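PDB 1IKP: exotoxin A from Pseudomonas aeruginosa, which kills host cells by transferring ADP-ribose from NAD to elongation factor 2, after binding a cell-surface receptor and passing into the cytosol. Local coordinates for residues Lys83-Tyr87 and Arg247-Glu252; Glu76-Glu80 and Ile135-Leu141; Lys109-Ile113 and Leu142-Ala146; Arg293-Tyr298 and Asp324-Ile329; Gly39-Tyr45 and Gly171-Ala177. The protein carries 2 engineered substitutions. All blocks are in the same frame, centred on the assembly; numbering follows the deposited sequence. Where two conformers were deposited one is given.

Overall arrangement
Contacts 1, 2, 3 and 5 all belong to the receptor-binding part, whereas contact 4 joins two helices of the targeting part, its centre about 42 Å from that of contact 5. Contacts 2, 3, 4 and 5 are mostly buried; contact 1 lies partly at the surface and mixes one backbone-to-phenol bond with prolyl and lysyl contacts. Contacts 2 and 3 share helix 139-145 and touch through Ser111, which probably hydrogen-bonds to Glu136 and Met137. Contact 5 meets contact 3 where the Tyr45 hydroxyl approaches the Leu145 carbonyl. Backbone hydrogen bonds dominate contact 5, a single one spans contact 2, and contacts 3 and 4 rest on aliphatic side chains.

Contact 1. Residues Lys83-Tyr87 and Arg247-Glu252; sequences KPVRY and RLHFPE
The phenol oxygen of Tyr87 is gripped by two backbone groups: it accepts the N-H of His249, with Tyr87 OH and His249 N 2.9 Å apart and the bond fairly straight at 160°, and it hydrogen-bonds to Thr134 O. The ring, aligned by these bonds, turns its edge to the carbonyl carbon of Leu248, while Arg247 CG lies 4.0 Å from Tyr87 CE2 as the two side chains run past each other in opposite directions. With CG anti to the backbone N (chi1 166°), His249 points its imidazole edge at 84-86, meeting Pro84 O and Val85 CA, the latter 3.6 Å from His249 CD2. Its ND1 is held by Asp366, which also takes Arg247 NE. Farther along, Pro251 wedges against Lys83, with Lys83 CB a tight 3.2 Å from Pro251 CB. Pro251 CG meets Val85 CG2 at 3.9 Å. Lys83 then crosses Glu252 at about a right angle, Lys83 CD 3.7 Å from Glu252 CG, with the charged tips well apart. Strand 85-90, outermost in its sheet, is thus tied to the end of strand 245-248 and the loop that follows, joining two sheets of the concanavalin-like binding domain.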
# COMPACT_ATOMS: atom_id res chain seq x y z
N LYS A 83 -23.38 -5.79 -5.67
CA LYS A 83 -22.07 -6.19 -6.14
C LYS A 83 -21.22 -6.87 -5.06
O LYS A 83 -20.45 -6.25 -4.33
CB LYS A 83 -21.41 -4.97 -6.80
CG LYS A 83 -22.39 -4.09 -7.55
CD LYS A 83 -21.78 -3.46 -8.80
CE LYS A 83 -22.81 -2.74 -9.67
NZ LYS A 83 -22.21 -2.25 -10.94
N PRO A 84 -21.39 -8.20 -5.00
CA PRO A 84 -20.64 -8.98 -4.00
C PRO A 84 -19.13 -8.71 -4.07
O PRO A 84 -18.63 -8.51 -5.16
CB PRO A 84 -20.96 -10.44 -4.37
CG PRO A 84 -22.20 -10.35 -5.18
CD PRO A 84 -22.04 -9.14 -6.04
N VAL A 85 -18.50 -8.67 -2.97
CA VAL A 85 -17.03 -8.61 -3.03
C VAL A 85 -16.60 -10.05 -3.36
O VAL A 85 -17.09 -10.99 -2.72
CB VAL A 85 -16.44 -8.16 -1.69
CG1 VAL A 85 -14.94 -8.00 -1.84
CG2 VAL A 85 -17.06 -6.81 -1.27
N ARG A 86 -15.73 -10.22 -4.35
CA ARG A 86 -15.34 -11.55 -4.78
C ARG A 86 -13.85 -11.69 -5.02
O ARG A 86 -13.21 -10.82 -5.62
CB ARG A 86 -16.04 -11.89 -6.11
CG ARG A 86 -17.55 -12.01 -6.04
CD ARG A 86 -18.06 -12.76 -7.28
NE ARG A 86 -19.45 -13.19 -7.12
CZ ARG A 86 -20.50 -12.57 -7.64
NH1 ARG A 86 -20.34 -11.47 -8.37
NH2 ARG A 86 -21.71 -13.06 -7.43
N TYR A 87 -13.31 -12.83 -4.60
CA TYR A 87 -11.90 -13.16 -4.79
C TYR A 87 -11.76 -14.64 -5.10
O TYR A 87 -12.67 -15.44 -4.82
CB TYR A 87 -11.06 -12.90 -3.52
CG TYR A 87 -11.12 -11.50 -3.00
CD1 TYR A 87 -11.87 -11.18 -1.87
CD2 TYR A 87 -10.39 -10.49 -3.64
CE1 TYR A 87 -11.91 -9.87 -1.40
CE2 TYR A 87 -10.42 -9.17 -3.17
CZ TYR A 87 -11.19 -8.88 -2.06
OH TYR A 87 -11.26 -7.58 -1.60
N ARG A 247 -5.22 -7.98 -1.37
CA ARG A 247 -5.99 -7.81 -2.62
C ARG A 247 -7.33 -7.21 -2.22
O ARG A 247 -7.95 -7.64 -1.23
CB ARG A 247 -6.17 -9.12 -3.39
CG ARG A 247 -6.81 -8.92 -4.77
CD ARG A 247 -6.42 -10.03 -5.75
NE ARG A 247 -6.99 -9.82 -7.08
CZ ARG A 247 -6.40 -10.12 -8.23
NH1 ARG A 247 -5.19 -10.67 -8.28
NH2 ARG A 247 -7.05 -9.89 -9.36
N LEU A 248 -7.74 -6.17 -2.96
CA LEU A 248 -9.00 -5.48 -2.69
C LEU A 248 -9.76 -5.36 -4.00
O LEU A 248 -9.28 -4.80 -4.98
CB LEU A 248 -8.72 -4.08 -2.12
CG LEU A 248 -9.98 -3.25 -1.81
CD1 LEU A 248 -10.88 -3.94 -0.83
CD2 LEU A 248 -9.54 -1.88 -1.26
N HIS A 249 -10.96 -5.92 -4.00
CA HIS A 249 -11.86 -5.90 -5.14
C HIS A 249 -12.84 -4.74 -4.95
O HIS A 249 -13.33 -4.54 -3.84
CB HIS A 249 -12.59 -7.25 -5.20
CG HIS A 249 -13.78 -7.28 -6.11
ND1 HIS A 249 -13.73 -6.91 -7.44
CD2 HIS A 249 -15.04 -7.71 -5.88
CE1 HIS A 249 -14.92 -7.11 -7.99
NE2 HIS A 249 -15.73 -7.59 -7.07
N PHE A 250 -13.06 -3.97 -6.02
CA PHE A 250 -13.99 -2.83 -6.03
C PHE A 250 -15.22 -3.27 -6.85
O PHE A 250 -15.23 -3.14 -8.07
CB PHE A 250 -13.32 -1.62 -6.69
CG PHE A 250 -12.27 -0.96 -5.83
CD1 PHE A 250 -12.52 0.27 -5.24
CD2 PHE A 250 -11.03 -1.57 -5.61
CE1 PHE A 250 -11.56 0.90 -4.44
CE2 PHE A 250 -10.06 -0.96 -4.80
CZ PHE A 250 -10.33 0.29 -4.22
N PRO A 251 -16.26 -3.79 -6.19
CA PRO A 251 -17.45 -4.25 -6.92
C PRO A 251 -18.13 -3.22 -7.82
O PRO A 251 -18.70 -3.59 -8.84
CB PRO A 251 -18.37 -4.74 -5.80
CG PRO A 251 -17.45 -5.09 -4.72
CD PRO A 251 -16.42 -4.00 -4.75
N GLU A 252 -18.07 -1.95 -7.43
CA GLU A 252 -18.68 -0.88 -8.23
C GLU A 252 -17.63 -0.14 -9.05
O GLU A 252 -17.90 0.93 -9.61
CB GLU A 252 -19.43 0.09 -7.32
CG GLU A 252 -20.75 -0.46 -6.80
CD GLU A 252 -21.41 0.45 -5.78
OE1 GLU A 252 -21.62 1.64 -6.09
OE2 GLU A 252 -21.72 -0.03 -4.67

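Contact 2. Residues Glu76-Glu80 and Ile135-Leu141; sequences EGGVE and IEMGDEL
Val79 meets the turn after strand 126-136 with its whole side chain. Val79 CB comes first, 3.1 Å from Met137 O. One branch, CG1, occupies the position between backbone N and carbonyl carbon (chi1 70°), which lays it against the peptide carbonyl of Met137, with Val79 CG1 3.3 Å from Met137 O. The other branch, CG2, turns to the helix, toward Leu141, the two side chains running antiparallel alongside one another. The Met137 chain is bent, and the position of its terminal methyl is doubtful.

The backbone supplies the polar link. Val79 N donates to Glu136 O at 3.3 Å, a long and bent bond (143°) that lies in the carbonyl plane. The same oxygen receives a hydrogen from a water that in turn accepts from Glu80 N, and Gly78 CA adds a CH...O approach of 3.2 Å to Glu136 O. Ile135 CG2 packs on the bare glycine backbone, 3.5 Å from Gly78 N. The Glu136 carboxylate turns elsewhere, to Ser111 and His275 N, while Glu80 binds the His275 ring.

The turn that leaves strand 72-77 is thereby fastened to the junction where strand 126-136 gives way to helix 139-145. Gly138 is the N-cap residue there; strand 112-120 pairs alongside through Ile113, and Ser111 just before it bonds to the Met137 backbone.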
# COMPACT_ATOMS: atom_id res chain seq x y z
N GLU A 76 -16.53 -14.90 -1.31
CA GLU A 76 -17.41 -13.82 -1.71
C GLU A 76 -18.24 -13.42 -0.53
O GLU A 76 -18.52 -14.21 0.36
CB GLU A 76 -18.26 -14.20 -2.90
CG GLU A 76 -19.40 -15.09 -2.64
CD GLU A 76 -20.41 -14.96 -3.77
OE1 GLU A 76 -20.01 -15.01 -4.95
OE2 GLU A 76 -21.61 -14.79 -3.47
N GLY A 77 -18.61 -12.15 -0.47
CA GLY A 77 -19.41 -11.72 0.65
C GLY A 77 -19.56 -10.22 0.69
O GLY A 77 -19.28 -9.51 -0.29
N GLY A 78 -19.98 -9.75 1.86
CA GLY A 78 -20.19 -8.33 2.03
C GLY A 78 -21.62 -8.01 2.40
O GLY A 78 -22.49 -8.88 2.41
N VAL A 79 -21.85 -6.75 2.72
CA VAL A 79 -23.17 -6.28 3.10
C VAL A 79 -23.98 -5.69 1.95
O VAL A 79 -25.21 -5.73 1.96
CB VAL A 79 -23.04 -5.26 4.24
CG1 VAL A 79 -22.41 -3.97 3.71
CG2 VAL A 79 -24.42 -4.98 4.86
N GLU A 80 -23.30 -5.15 0.94
CA GLU A 80 -23.96 -4.51 -0.19
C GLU A 80 -24.60 -5.55 -1.08
O GLU A 80 -23.95 -6.49 -1.52
CB GLU A 80 -22.95 -3.66 -0.97
CG GLU A 80 -23.44 -2.27 -1.30
CD GLU A 80 -23.33 -1.34 -0.11
OE1 GLU A 80 -24.00 -0.28 -0.11
OE2 GLU A 80 -22.57 -1.67 0.83
N ILE A 135 -13.04 -7.74 2.88
CA ILE A 135 -14.48 -7.75 2.56
C ILE A 135 -15.26 -6.77 3.40
O ILE A 135 -15.33 -6.90 4.62
CB ILE A 135 -15.07 -9.18 2.71
CG1 ILE A 135 -14.33 -10.12 1.76
CG2 ILE A 135 -16.57 -9.17 2.39
CD1 ILE A 135 -14.76 -11.59 1.85
N GLU A 136 -15.86 -5.78 2.73
CA GLU A 136 -16.63 -4.73 3.38
C GLU A 136 -17.92 -5.22 4.03
O GLU A 136 -18.76 -5.81 3.34
CB GLU A 136 -16.96 -3.65 2.36
CG GLU A 136 -17.64 -2.43 2.95
CD GLU A 136 -16.82 -1.77 4.05
OE1 GLU A 136 -15.58 -1.92 4.06
OE2 GLU A 136 -17.40 -1.06 4.90
N MET A 137 -18.11 -4.93 5.31
CA MET A 137 -19.28 -5.38 6.03
C MET A 137 -20.18 -4.30 6.59
O MET A 137 -21.39 -4.50 6.75
CB MET A 137 -18.88 -6.31 7.20
CG MET A 137 -18.16 -7.58 6.71
SD MET A 137 -19.26 -8.70 5.79
CE MET A 137 -20.51 -7.64 5.14
N GLY A 138 -19.62 -3.12 6.84
CA GLY A 138 -20.43 -2.12 7.49
C GLY A 138 -20.36 -2.39 8.99
O GLY A 138 -20.16 -3.54 9.45
N ASP A 139 -20.54 -1.35 9.79
CA ASP A 139 -20.45 -1.46 11.22
C ASP A 139 -21.38 -2.45 11.90
O ASP A 139 -20.97 -3.20 12.77
CB ASP A 139 -20.70 -0.08 11.86
CG ASP A 139 -19.47 0.48 12.55
OD1 ASP A 139 -18.83 -0.26 13.33
OD2 ASP A 139 -19.16 1.67 12.34
N GLU A 140 -22.65 -2.44 11.53
CA GLU A 140 -23.60 -3.30 12.20
C GLU A 140 -23.39 -4.79 11.91
O GLU A 140 -23.47 -5.62 12.82
CB GLU A 140 -25.02 -2.87 11.84
CG GLU A 140 -26.08 -3.50 12.72
CD GLU A 140 -25.87 -3.26 14.21
OE1 GLU A 140 -25.57 -2.12 14.61
OE2 GLU A 140 -26.03 -4.23 14.99
N LEU A 141 -23.10 -5.13 10.66
CA LEU A 141 -22.83 -6.52 10.36
C LEU A 141 -21.55 -6.98 11.05
O LEU A 141 -21.46 -8.13 11.46
CB LEU A 141 -22.78 -6.75 8.85
CG LEU A 141 -22.52 -8.17 8.32
CD1 LEU A 141 -23.37 -9.23 9.01
CD2 LEU A 141 -22.81 -8.13 6.83
O HOH W 1 -20.09 -4.98 0.86

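Contact 3. Residues Lys109-Ile113 and Leu142-Ala146; sequences KPSNI and LAKLA
In Leu142, CG stands anti to the carbonyl carbon (chi1 -82°) and an extended chi2 spreads the two methyls over 109-113; in Ile113, CG1 lies between the backbone N and carbonyl carbon (chi1 65°), which leaves CG2 pointing at the helix. Ile113 CG2 and Leu142 CD2 then touch at 3.5 Å, tighter than usual for two carbons, with the side chains meeting obliquely. The same Ile113 CG2 also reaches Leu145 CD1, nearly one helical turn on, at 4.2 Å.

The second methyl of the leucine works against backbone. Leu142 CD1 lies 3.2 Å from Pro110 O and 3.6 Å from Ser111 CA, at the bend that leads into strand 112-120. The aliphatic part of Lys109 runs alongside in the opposite direction, Lys109 CE 4.0 Å from Leu142 CD1, before a bend at chi4 takes NZ to Asp139 and the carbonyl of Gly106. A lysine thus lends carbon to the apolar patch and spends its charge on a residue in the first turn of the helix.

No hydrogen bond crosses between 109-113 and 142-146. Helix 139-145 packs against the start of strand 112-120, which pairs with strand 126-136 through Ile113 and Ile135; Val103 and Pro104 of strand 97-106 touch Ile113 and Leu142 respectively.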
# COMPACT_ATOMS: atom_id res chain seq x y z
N LYS A 109 -13.37 1.37 14.65
CA LYS A 109 -12.85 0.27 13.87
C LYS A 109 -13.13 0.35 12.38
O LYS A 109 -14.06 1.04 11.93
CB LYS A 109 -13.46 -1.03 14.37
CG LYS A 109 -14.98 -1.09 14.18
CD LYS A 109 -15.52 -2.47 14.57
CE LYS A 109 -17.03 -2.50 14.62
NZ LYS A 109 -17.54 -1.62 15.72
N PRO A 110 -12.29 -0.31 11.58
CA PRO A 110 -12.44 -0.37 10.13
C PRO A 110 -13.78 -1.12 9.97
O PRO A 110 -14.17 -1.89 10.85
CB PRO A 110 -11.27 -1.24 9.70
CG PRO A 110 -10.22 -0.93 10.72
CD PRO A 110 -11.00 -0.89 12.00
N SER A 111 -14.47 -0.92 8.86
CA SER A 111 -15.76 -1.58 8.64
C SER A 111 -15.68 -2.81 7.74
O SER A 111 -16.64 -3.14 7.05
CB SER A 111 -16.77 -0.57 8.09
OG SER A 111 -16.32 0.11 6.93
N ASN A 112 -14.55 -3.50 7.77
CA ASN A 112 -14.36 -4.67 6.94
C ASN A 112 -13.71 -5.79 7.73
O ASN A 112 -13.25 -5.59 8.86
CB ASN A 112 -13.46 -4.33 5.73
CG ASN A 112 -12.09 -3.79 6.13
OD1 ASN A 112 -11.22 -4.53 6.60
ND2 ASN A 112 -11.90 -2.48 5.94
N ILE A 113 -13.74 -6.98 7.14
CA ILE A 113 -13.03 -8.12 7.72
C ILE A 113 -11.88 -8.48 6.78
O ILE A 113 -11.86 -8.08 5.60
CB ILE A 113 -13.89 -9.40 7.89
CG1 ILE A 113 -14.33 -9.96 6.55
CG2 ILE A 113 -15.00 -9.14 8.86
CD1 ILE A 113 -14.95 -11.36 6.68
N LEU A 142 -20.55 -6.11 11.18
CA LEU A 142 -19.33 -6.52 11.89
C LEU A 142 -19.67 -6.87 13.33
O LEU A 142 -19.13 -7.82 13.91
CB LEU A 142 -18.31 -5.40 11.93
CG LEU A 142 -17.43 -5.19 10.71
CD1 LEU A 142 -16.38 -4.16 11.07
CD2 LEU A 142 -16.75 -6.50 10.29
N ALA A 143 -20.53 -6.07 13.95
CA ALA A 143 -20.93 -6.32 15.32
C ALA A 143 -21.58 -7.70 15.40
O ALA A 143 -21.35 -8.46 16.34
CB ALA A 143 -21.90 -5.24 15.79
N LYS A 144 -22.39 -8.04 14.40
CA LYS A 144 -23.05 -9.34 14.40
C LYS A 144 -22.05 -10.47 14.21
O LYS A 144 -22.15 -11.51 14.85
CB LYS A 144 -24.10 -9.41 13.29
CG LYS A 144 -24.94 -10.67 13.35
CD LYS A 144 -25.99 -10.70 12.25
CE LYS A 144 -26.99 -11.83 12.48
NZ LYS A 144 -26.31 -13.17 12.60
N LEU A 145 -21.08 -10.27 13.33
CA LEU A 145 -20.07 -11.29 13.10
C LEU A 145 -19.21 -11.53 14.34
O LEU A 145 -18.69 -12.64 14.54
CB LEU A 145 -19.18 -10.91 11.92
CG LEU A 145 -19.91 -10.88 10.58
CD1 LEU A 145 -18.99 -10.33 9.52
CD2 LEU A 145 -20.36 -12.29 10.20
N ALA A 146 -19.07 -10.51 15.19
CA ALA A 146 -18.26 -10.60 16.41
C ALA A 146 -19.03 -11.06 17.65
O ALA A 146 -18.46 -11.09 18.75
CB ALA A 146 -17.60 -9.26 16.70

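Contact 4. Residues Arg293-Tyr298 and Asp324-Ile329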
# COMPACT_ATOMS: atom_id res chain seq x y z
N ARG A 293 -12.65 11.95 -6.95
CA ARG A 293 -13.58 12.51 -7.92
C ARG A 293 -12.90 12.97 -9.19
O ARG A 293 -13.41 12.77 -10.29
CB ARG A 293 -14.35 13.67 -7.28
CG ARG A 293 -15.20 14.48 -8.24
CD ARG A 293 -16.18 15.36 -7.49
NE ARG A 293 -16.82 16.34 -8.36
CZ ARG A 293 -16.21 17.40 -8.87
NH1 ARG A 293 -14.93 17.63 -8.59
NH2 ARG A 293 -16.87 18.24 -9.66
N LEU A 294 -11.73 13.59 -9.05
CA LEU A 294 -10.99 14.07 -10.20
C LEU A 294 -10.60 12.95 -11.13
O LEU A 294 -10.79 13.04 -12.35
CB LEU A 294 -9.75 14.82 -9.73
CG LEU A 294 -8.85 15.31 -10.85
CD1 LEU A 294 -9.58 16.32 -11.76
CD2 LEU A 294 -7.64 15.95 -10.21
N VAL A 295 -10.05 11.87 -10.58
CA VAL A 295 -9.66 10.75 -11.43
C VAL A 295 -10.91 10.15 -12.08
O VAL A 295 -10.86 9.77 -13.24
CB VAL A 295 -8.91 9.66 -10.60
CG1 VAL A 295 -8.61 8.45 -11.45
CG2 VAL A 295 -7.61 10.25 -10.06
N ALA A 296 -12.01 10.06 -11.33
CA ALA A 296 -13.25 9.50 -11.88
C ALA A 296 -13.72 10.36 -13.06
O ALA A 296 -14.06 9.83 -14.12
CB ALA A 296 -14.32 9.47 -10.81
N LEU A 297 -13.72 11.67 -12.86
CA LEU A 297 -14.14 12.60 -13.92
C LEU A 297 -13.29 12.41 -15.17
O LEU A 297 -13.80 12.40 -16.29
CB LEU A 297 -14.05 14.05 -13.43
CG LEU A 297 -15.15 14.55 -12.49
CD1 LEU A 297 -14.77 15.92 -11.94
CD2 LEU A 297 -16.48 14.64 -13.25
N TYR A 298 -11.98 12.25 -14.98
CA TYR A 298 -11.09 12.09 -16.11
C TYR A 298 -11.45 10.81 -16.87
O TYR A 298 -11.50 10.79 -18.12
CB TYR A 298 -9.62 12.04 -15.63
CG TYR A 298 -8.61 12.18 -16.76
CD1 TYR A 298 -8.26 11.10 -17.57
CD2 TYR A 298 -7.99 13.42 -17.02
CE1 TYR A 298 -7.35 11.22 -18.59
CE2 TYR A 298 -7.06 13.55 -18.04
CZ TYR A 298 -6.74 12.47 -18.83
OH TYR A 298 -5.79 12.60 -19.81
N ASP A 324 -17.08 19.58 -16.00
CA ASP A 324 -16.83 19.12 -14.64
C ASP A 324 -15.35 18.88 -14.40
O ASP A 324 -14.78 19.37 -13.42
CB ASP A 324 -17.62 17.84 -14.37
CG ASP A 324 -19.12 18.06 -14.44
OD1 ASP A 324 -19.88 17.08 -14.32
OD2 ASP A 324 -19.54 19.23 -14.63
N LEU A 325 -14.73 18.13 -15.30
CA LEU A 325 -13.30 17.82 -15.19
C LEU A 325 -12.46 19.09 -15.26
O LEU A 325 -11.51 19.26 -14.49
CB LEU A 325 -12.86 16.87 -16.30
CG LEU A 325 -11.35 16.65 -16.35
CD1 LEU A 325 -10.89 15.98 -15.04
CD2 LEU A 325 -10.98 15.79 -17.55
N GLY A 326 -12.81 19.98 -16.18
CA GLY A 326 -12.07 21.22 -16.30
C GLY A 326 -12.18 22.07 -15.05
O GLY A 326 -11.20 22.67 -14.61
N GLU A 327 -13.37 22.13 -14.48
CA GLU A 327 -13.59 22.92 -13.28
C GLU A 327 -12.87 22.29 -12.09
O GLU A 327 -12.32 22.99 -11.25
CB GLU A 327 -15.09 23.03 -12.99
CG GLU A 327 -15.45 24.11 -12.00
CD GLU A 327 -14.96 25.47 -12.45
OE1 GLU A 327 -15.09 25.79 -13.65
OE2 GLU A 327 -14.43 26.23 -11.60
N ALA A 328 -12.89 20.96 -12.03
CA ALA A 328 -12.24 20.24 -10.94
C ALA A 328 -10.75 20.57 -10.95
O ALA A 328 -10.16 20.82 -9.91
CB ALA A 328 -12.45 18.74 -11.10
N ILE A 329 -10.18 20.58 -12.15
CA ILE A 329 -8.76 20.89 -12.35
C ILE A 329 -8.45 22.33 -11.95
O ILE A 329 -7.52 22.58 -11.18
CB ILE A 329 -8.34 20.66 -13.82
CG1 ILE A 329 -8.38 19.16 -14.13
CG2 ILE A 329 -6.96 21.26 -14.09
CD1 ILE A 329 -8.16 18.82 -15.56
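Leu294 and Leu325 cross at about a right angle, Leu294 CD1 lying 3.5 Å from Leu325 CD1, and lead the apolar contacts of this helix pair. In both, CG is anti to the backbone N, which carries the branched tips into the interface. Leu294 CD1 also touches Ala328 CB at 3.8 Å and packs on Ile329. Leu297 spreads its methyls along the partner: Leu297 CD1 lies 3.7 Å from Ala328 CB, and Leu297 CD2 rests 3.6 Å from Asp324 CB, using the carbon of an acidic residue.

The aromatic contribution comes from Tyr298, with Tyr298 CD2 3.9 Å from Leu325 CD2. The ring is stacked on Trp305, and its hydroxyl bonds to the carbonyl of Ser304.

Charged groups lie at the exposed margin. Arg293 has two conformers, so its place is not firm; in one of them Leu297 CD1 sits over the guanidinium face and NH1 nears Ala328 CB.

The axes of the two short helical segments come within 9.2 Å and run roughly antiparallel, 147° apart. With Leu294 also packed on helix 333-351 and Ile329 on helix 308-317, the pair belongs to the helical bundle of the targeting domain. Since no hydrogen bond crosses between 293-298 and 324-329, the fit of aliphatic side chains, rather than directional bonding, holds these two turns together.

Contact 5. Residues Gly39-Tyr45 and Gly171-Ala177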
# COMPACT_ATOMS: atom_id res chain seq x y z
N GLY A 39 -11.88 -0.15 24.04
CA GLY A 39 -10.54 -0.09 23.48
C GLY A 39 -10.62 -0.56 22.04
O GLY A 39 -11.61 -0.30 21.35
N GLN A 40 -9.57 -1.23 21.57
CA GLN A 40 -9.58 -1.73 20.20
C GLN A 40 -8.95 -3.10 20.20
O GLN A 40 -8.05 -3.39 20.99
CB GLN A 40 -8.82 -0.80 19.25
CG GLN A 40 -7.41 -0.47 19.64
CD GLN A 40 -6.74 0.51 18.68
OE1 GLN A 40 -5.94 1.34 19.09
NE2 GLN A 40 -7.07 0.40 17.39
N GLY A 41 -9.44 -3.97 19.33
CA GLY A 41 -8.89 -5.30 19.28
C GLY A 41 -9.22 -5.97 17.97
O GLY A 41 -9.91 -5.38 17.12
N VAL A 42 -8.72 -7.19 17.82
CA VAL A 42 -8.96 -8.02 16.64
C VAL A 42 -9.32 -9.44 17.07
O VAL A 42 -8.59 -10.07 17.86
CB VAL A 42 -7.72 -8.10 15.75
CG1 VAL A 42 -7.99 -9.06 14.57
CG2 VAL A 42 -7.34 -6.73 15.22
N LEU A 43 -10.45 -9.94 16.58
CA LEU A 43 -10.88 -11.30 16.82
C LEU A 43 -10.31 -12.10 15.65
O LEU A 43 -10.53 -11.73 14.49
CB LEU A 43 -12.40 -11.42 16.80
CG LEU A 43 -13.09 -10.84 18.03
CD1 LEU A 43 -14.57 -10.63 17.75
CD2 LEU A 43 -12.89 -11.81 19.20
N HIS A 44 -9.57 -13.16 15.95
CA HIS A 44 -9.00 -14.01 14.91
C HIS A 44 -9.70 -15.37 14.97
O HIS A 44 -9.54 -16.13 15.95
CB HIS A 44 -7.49 -14.18 15.15
CG HIS A 44 -6.81 -15.07 14.16
ND1 HIS A 44 -5.46 -15.35 14.22
CD2 HIS A 44 -7.27 -15.70 13.06
CE1 HIS A 44 -5.12 -16.12 13.20
NE2 HIS A 44 -6.21 -16.34 12.48
N TYR A 45 -10.51 -15.63 13.95
CA TYR A 45 -11.26 -16.89 13.80
C TYR A 45 -10.46 -17.81 12.89
O TYR A 45 -10.01 -17.39 11.84
CB TYR A 45 -12.62 -16.64 13.15
CG TYR A 45 -13.61 -15.87 13.99
CD1 TYR A 45 -14.58 -16.53 14.74
CD2 TYR A 45 -13.57 -14.47 14.04
CE1 TYR A 45 -15.50 -15.83 15.51
CE2 TYR A 45 -14.48 -13.76 14.82
CZ TYR A 45 -15.44 -14.43 15.55
OH TYR A 45 -16.36 -13.75 16.33
N GLY A 171 -11.22 -22.50 16.47
CA GLY A 171 -11.17 -21.64 17.63
C GLY A 171 -11.20 -20.17 17.28
O GLY A 171 -11.17 -19.79 16.10
N VAL A 172 -11.24 -19.35 18.32
CA VAL A 172 -11.26 -17.90 18.15
C VAL A 172 -10.48 -17.27 19.29
O VAL A 172 -10.61 -17.67 20.46
CB VAL A 172 -12.72 -17.35 18.08
CG1 VAL A 172 -13.51 -17.72 19.34
CG2 VAL A 172 -12.69 -15.84 17.87
N SER A 173 -9.66 -16.29 18.94
CA SER A 173 -8.85 -15.57 19.91
C SER A 173 -9.09 -14.10 19.74
O SER A 173 -9.67 -13.66 18.74
CB SER A 173 -7.37 -15.87 19.68
OG SER A 173 -6.92 -15.43 18.40
N VAL A 174 -8.70 -13.32 20.73
CA VAL A 174 -8.83 -11.88 20.65
C VAL A 174 -7.54 -11.27 21.11
O VAL A 174 -6.89 -11.76 22.04
CB VAL A 174 -9.97 -11.33 21.52
CG1 VAL A 174 -9.68 -11.60 23.00
CG2 VAL A 174 -10.14 -9.82 21.27
N VAL A 175 -7.13 -10.21 20.43
CA VAL A 175 -5.94 -9.47 20.80
C VAL A 175 -6.40 -8.04 21.05
O VAL A 175 -7.07 -7.43 20.22
CB VAL A 175 -4.83 -9.52 19.73
CG1 VAL A 175 -5.34 -9.00 18.41
CG2 VAL A 175 -3.65 -8.69 20.18
N MET A 176 -6.09 -7.54 22.24
CA MET A 176 -6.49 -6.20 22.62
C MET A 176 -5.26 -5.31 22.67
O MET A 176 -4.22 -5.68 23.21
CB MET A 176 -7.16 -6.22 24.00
CG MET A 176 -8.46 -6.97 24.09
SD MET A 176 -9.75 -6.30 23.02
CE MET A 176 -9.89 -4.62 23.72
N ALA A 177 -5.40 -4.11 22.11
CA ALA A 177 -4.29 -3.18 22.11
C ALA A 177 -4.20 -2.55 23.48
O ALA A 177 -5.14 -2.64 24.27
CB ALA A 177 -4.51 -2.09 21.06
O HOH W 2 -7.60 -1.73 23.91
O HOH W 3 -6.62 -12.57 18.07
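Two antiparallel strands of the larger sheet in the concanavalin-like binding domain, 40-49 and 164-176, pair here across Gly39-Tyr45 and Gly171-Ala177. Val42 faces Val175 and His44 faces Ser173 as hydrogen-bonded pairs; His44 N to Ser173 O is the shortest of these bonds at 2.8 Å. Gln40 O receives a nearly straight bond (176°) from Ala177 N at 3.0 Å, extending the register past the last pair. Gly41, with no side chain, lets the folded Met176 pass close by, Met176 SD 4.0 Å from Gly41 CA.

On one face of the sheet, Tyr45 and Val172 point the same way. Val172 CG2, anti to the backbone N (CG1 at chi1 58°), is thereby set over the tyrosine ring in a CH-pi contact, 3.7 Å from the Tyr45 centroid; the ring is also stacked with Trp101. Next along this face, Leu43 meets Val174 at a slant, Leu43 CD2 3.8 Å from Val174 CB. On the other face Val42 CB meets Val175 CG1, and His44 carries its ring on to Asn100, which binds NE2. Beside that histidine a water joins the strands, giving a hydrogen to Val42 O at 3.2 Å and lying 2.9 Å from Ser173 OG.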